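Local structure of endo-beta-mannanase (Opitutaceae bacterium TAV5, 7BOB) at residues F282-A292 against V347-V355. The protein hydrolyses beta-1,4-mannosidic bonds as a family 5 exo-beta-1,4-mannosidase, probably releasing mannose from the chain ends of manno-oligosaccharides. Sequence-based numbering, arbitrary orientation.
Sequences FGTILTSRAAA and VKKGLEYFV
Phe282 turns the edge of its ring to one face of Phe354, a T-shaped stack. The planes meet at 76°, with centroids 5.0 Å apart. Phe282 CZ stands over the rim of the Phe354 face, 3.4 Å from Phe354 CE1. With chi1 at 179°, the Phe354 ring stands away from its own backbone N and offers a face to Phe282. Trp316 and Phe54 extend this aromatic cluster. The Arg289 guanidinium has Lys349 NZ above one face, 3.6 Å from Arg289 NH2. The two side chains lie side by side and point the same way, which brings like charges together. The Lys349 chain is extended and passes along Ala292 CB.

Both segments belong to the (beta/alpha)8 barrel of the N-terminal part, the catalytic fold of family 5 glycoside hydrolases. Residues 282-292 link strand 277-282 to helix 292-309, and residues 347-355 lead into the next helix of the barrel wall, 352-364.

Lys348 NZ donates a hydrogen bond to Thr287 OG1 at 2.6 Å. The same amine forms a salt bridge with Asp321 and a hydrogen bond to Gly339 O. Thr287 OG1 also bonds to Glu337 O. A methionine in place of Lys348 would probably leave Asp321 without this countercharge and Thr287 OG1 without this donor. Leu351 spreads its two methyls against Thr287 CG2 and Thr284 OG1.

Two waters join the backbones by donating to Lys349 O. One also donates to Thr287 O, the other to Ser288 O. Gly350 packs closely against Ala292, their CA atoms 3.8 Å apart. Ala292 CA leaves no room there for a CB, which the positive phi (110°) would also press on Lys349 O. Glu491 of a neighbouring subunit accepts hydrogen bonds from Ser288 OG and Ala290 N, so the 282-292 loop faces the trimer interface.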
loop_
_atom_site.group_PDB
_atom_site.type_symbol
_atom_site.label_atom_id
_atom_site.label_comp_id
_atom_site.label_asym_id
_atom_site.label_seq_id
_atom_site.Cartn_x
_atom_site.Cartn_y
_atom_site.Cartn_z
ATOM N N PHE A 282 24.863 -5.196 -20.126
ATOM C CA PHE A 282 25.146 -3.859 -19.654
ATOM C C PHE A 282 24.939 -2.921 -20.826
ATOM O O PHE A 282 25.100 -3.317 -21.982
ATOM C CB PHE A 282 26.570 -3.756 -19.089
ATOM C CG PHE A 282 27.609 -3.733 -20.144
ATOM C CD1 PHE A 282 28.015 -4.911 -20.758
ATOM C CD2 PHE A 282 28.145 -2.526 -20.571
ATOM C CE1 PHE A 282 28.978 -4.884 -21.762
ATOM C CE2 PHE A 282 29.095 -2.490 -21.576
ATOM C CZ PHE A 282 29.519 -3.671 -22.171
ATOM N N GLY A 283 24.563 -1.685 -20.534
ATOM C CA GLY A 283 24.297 -0.747 -21.609
ATOM C C GLY A 283 24.269 0.662 -21.080
ATOM O O GLY A 283 24.213 0.880 -19.869
ATOM N N THR A 284 24.343 1.620 -22.001
ATOM C CA THR A 284 24.219 3.010 -21.582
ATOM C C THR A 284 22.814 3.555 -21.742
ATOM O O THR A 284 22.505 4.580 -21.131
ATOM C CB THR A 284 25.169 3.926 -22.363
ATOM O OG1 THR A 284 24.889 3.806 -23.764
ATOM C CG2 THR A 284 26.637 3.580 -22.067
ATOM N N ILE A 285 21.968 2.898 -22.551
ATOM C CA ILE A 285 20.590 3.313 -22.817
ATOM C C ILE A 285 20.586 4.560 -23.692
ATOM O O ILE A 285 20.038 4.559 -24.798
ATOM C CB ILE A 285 19.778 3.551 -21.520
ATOM C CG1 ILE A 285 19.717 2.269 -20.684
ATOM C CG2 ILE A 285 18.351 4.063 -21.869
ATOM C CD1 ILE A 285 18.990 1.107 -21.411
ATOM N N LEU A 286 21.150 5.650 -23.198
ATOM C CA LEU A 286 21.378 6.792 -24.071
ATOM C C LEU A 286 22.538 6.439 -24.986
ATOM O O LEU A 286 23.601 6.016 -24.507
ATOM C CB LEU A 286 21.677 8.047 -23.255
ATOM C CG LEU A 286 20.720 8.318 -22.088
ATOM C CD1 LEU A 286 21.239 9.479 -21.241
ATOM C CD2 LEU A 286 19.268 8.586 -22.562
ATOM N N THR A 287 22.321 6.537 -26.305
ATOM C CA THR A 287 23.411 6.244 -27.233
ATOM C C THR A 287 23.476 7.241 -28.388
ATOM O O THR A 287 24.119 6.951 -29.404
ATOM C CB THR A 287 23.300 4.822 -27.824
ATOM O OG1 THR A 287 22.154 4.752 -28.670
ATOM C CG2 THR A 287 23.205 3.734 -26.744
ATOM N N SER A 288 22.839 8.403 -28.269
ATOM C CA SER A 288 22.827 9.367 -29.359
ATOM C C SER A 288 24.184 10.066 -29.480
ATOM O O SER A 288 25.075 9.909 -28.641
ATOM C CB SER A 288 21.702 10.394 -29.165
ATOM O OG SER A 288 22.081 11.442 -28.273
ATOM N N ARG A 289 24.341 10.812 -30.577
ATOM C CA ARG A 289 25.569 11.560 -30.813
ATOM C C ARG A 289 25.831 12.535 -29.673
ATOM O O ARG A 289 26.958 12.636 -29.179
ATOM C CB ARG A 289 25.475 12.295 -32.152
ATOM C CG ARG A 289 26.743 12.998 -32.589
ATOM C CD ARG A 289 26.453 14.386 -33.172
ATOM N NE ARG A 289 27.652 15.235 -33.159
ATOM C CZ ARG A 289 28.010 16.041 -32.156
ATOM N NH1 ARG A 289 27.265 16.128 -31.054
ATOM N NH2 ARG A 289 29.127 16.763 -32.260
ATOM N N ALA A 290 24.782 13.216 -29.200
ATOM C CA ALA A 290 24.949 14.163 -28.102
ATOM C C ALA A 290 25.466 13.487 -26.839
ATOM O O ALA A 290 26.177 14.111 -26.051
ATOM C CB ALA A 290 23.628 14.874 -27.823
ATOM N N ALA A 291 25.153 12.208 -26.642
ATOM C CA ALA A 291 25.589 11.507 -25.441
ATOM C C ALA A 291 27.009 10.975 -25.530
ATOM O O ALA A 291 27.530 10.507 -24.509
ATOM C CB ALA A 291 24.651 10.335 -25.136
ATOM N N ALA A 292 27.634 11.023 -26.712
ATOM C CA ALA A 292 28.910 10.334 -26.941
ATOM C C ALA A 292 29.999 10.680 -25.929
ATOM O O ALA A 292 30.615 9.750 -25.381
ATOM C CB ALA A 292 29.374 10.599 -28.381
ATOM N N VAL A 347 30.191 1.247 -35.559
ATOM C CA VAL A 347 30.107 1.392 -34.115
ATOM C C VAL A 347 29.762 2.843 -33.792
ATOM O O VAL A 347 30.340 3.780 -34.360
ATOM C CB VAL A 347 31.413 0.936 -33.449
ATOM C CG1 VAL A 347 31.410 1.281 -31.977
ATOM C CG2 VAL A 347 31.577 -0.563 -33.621
ATOM N N LYS A 348 28.767 3.038 -32.928
ATOM C CA LYS A 348 28.270 4.379 -32.653
ATOM C C LYS A 348 29.318 5.220 -31.951
ATOM O O LYS A 348 30.034 4.743 -31.063
ATOM C CB LYS A 348 27.024 4.331 -31.777
ATOM C CG LYS A 348 25.785 3.812 -32.451
ATOM C CD LYS A 348 24.734 3.831 -31.388
ATOM C CE LYS A 348 23.413 3.439 -31.914
ATOM N NZ LYS A 348 22.574 3.204 -30.737
ATOM N N LYS A 349 29.405 6.478 -32.360
ATOM C CA LYS A 349 30.279 7.420 -31.682
ATOM C C LYS A 349 29.930 7.449 -30.195
ATOM O O LYS A 349 28.763 7.626 -29.820
ATOM C CB LYS A 349 30.142 8.805 -32.316
ATOM C CG LYS A 349 31.127 9.843 -31.798
ATOM C CD LYS A 349 30.668 11.245 -32.191
ATOM C CE LYS A 349 31.437 12.336 -31.447
ATOM N NZ LYS A 349 31.017 13.694 -31.906
ATOM N N GLY A 350 30.933 7.215 -29.348
ATOM C CA GLY A 350 30.752 7.171 -27.916
ATOM C C GLY A 350 30.902 5.792 -27.305
ATOM O O GLY A 350 31.221 5.695 -26.111
ATOM N N LEU A 351 30.719 4.725 -28.084
ATOM C CA LEU A 351 30.710 3.368 -27.549
ATOM C C LEU A 351 31.929 2.534 -27.950
ATOM O O LEU A 351 32.049 1.383 -27.500
ATOM C CB LEU A 351 29.415 2.655 -27.977
ATOM C CG LEU A 351 28.078 3.407 -27.741
ATOM C CD1 LEU A 351 26.874 2.545 -28.103
ATOM C CD2 LEU A 351 27.950 3.934 -26.308
ATOM N N GLU A 352 32.847 3.087 -28.762
ATOM C CA GLU A 352 33.999 2.327 -29.266
ATOM C C GLU A 352 34.805 1.686 -28.147
ATOM O O GLU A 352 35.447 0.653 -28.361
ATOM C CB GLU A 352 34.938 3.219 -30.101
ATOM C CG GLU A 352 34.234 4.281 -30.967
ATOM C CD GLU A 352 33.738 5.486 -30.135
ATOM O OE1 GLU A 352 34.315 5.751 -29.047
ATOM O OE2 GLU A 352 32.760 6.152 -30.549
ATOM N N TYR A 353 34.759 2.256 -26.940
ATOM C CA TYR A 353 35.597 1.720 -25.875
ATOM C C TYR A 353 35.242 0.281 -25.532
ATOM O O TYR A 353 36.131 -0.490 -25.152
ATOM C CB TYR A 353 35.502 2.563 -24.607
ATOM C CG TYR A 353 36.339 1.960 -23.519
ATOM C CD1 TYR A 353 37.738 1.936 -23.633
ATOM C CD2 TYR A 353 35.755 1.376 -22.405
ATOM C CE1 TYR A 353 38.531 1.374 -22.650
ATOM C CE2 TYR A 353 36.537 0.811 -21.404
ATOM C CZ TYR A 353 37.933 0.810 -21.539
ATOM O OH TYR A 353 38.730 0.251 -20.560
ATOM N N PHE A 354 33.956 -0.097 -25.599
ATOM C CA PHE A 354 33.633 -1.504 -25.369
ATOM C C PHE A 354 34.425 -2.409 -26.312
ATOM O O PHE A 354 34.906 -3.473 -25.907
ATOM C CB PHE A 354 32.137 -1.770 -25.534
ATOM C CG PHE A 354 31.766 -3.215 -25.319
ATOM C CD1 PHE A 354 32.273 -3.911 -24.227
ATOM C CD2 PHE A 354 30.954 -3.886 -26.225
ATOM C CE1 PHE A 354 31.957 -5.239 -24.019
ATOM C CE2 PHE A 354 30.632 -5.228 -26.028
ATOM C CZ PHE A 354 31.124 -5.909 -24.929
ATOM N N VAL A 355 34.579 -2.002 -27.574
ATOM C CA VAL A 355 35.344 -2.816 -28.515
ATOM C C VAL A 355 36.791 -2.920 -28.054
ATOM O O VAL A 355 37.374 -4.009 -28.033
ATOM C CB VAL A 355 35.246 -2.245 -29.941
ATOM C CG1 VAL A 355 36.133 -3.059 -30.908
ATOM C CG2 VAL A 355 33.795 -2.249 -30.417
HETATM O O HOH W 1 26.407 7.892 -30.967
HETATM O O HOH W 2 26.799 7.730 -27.388
#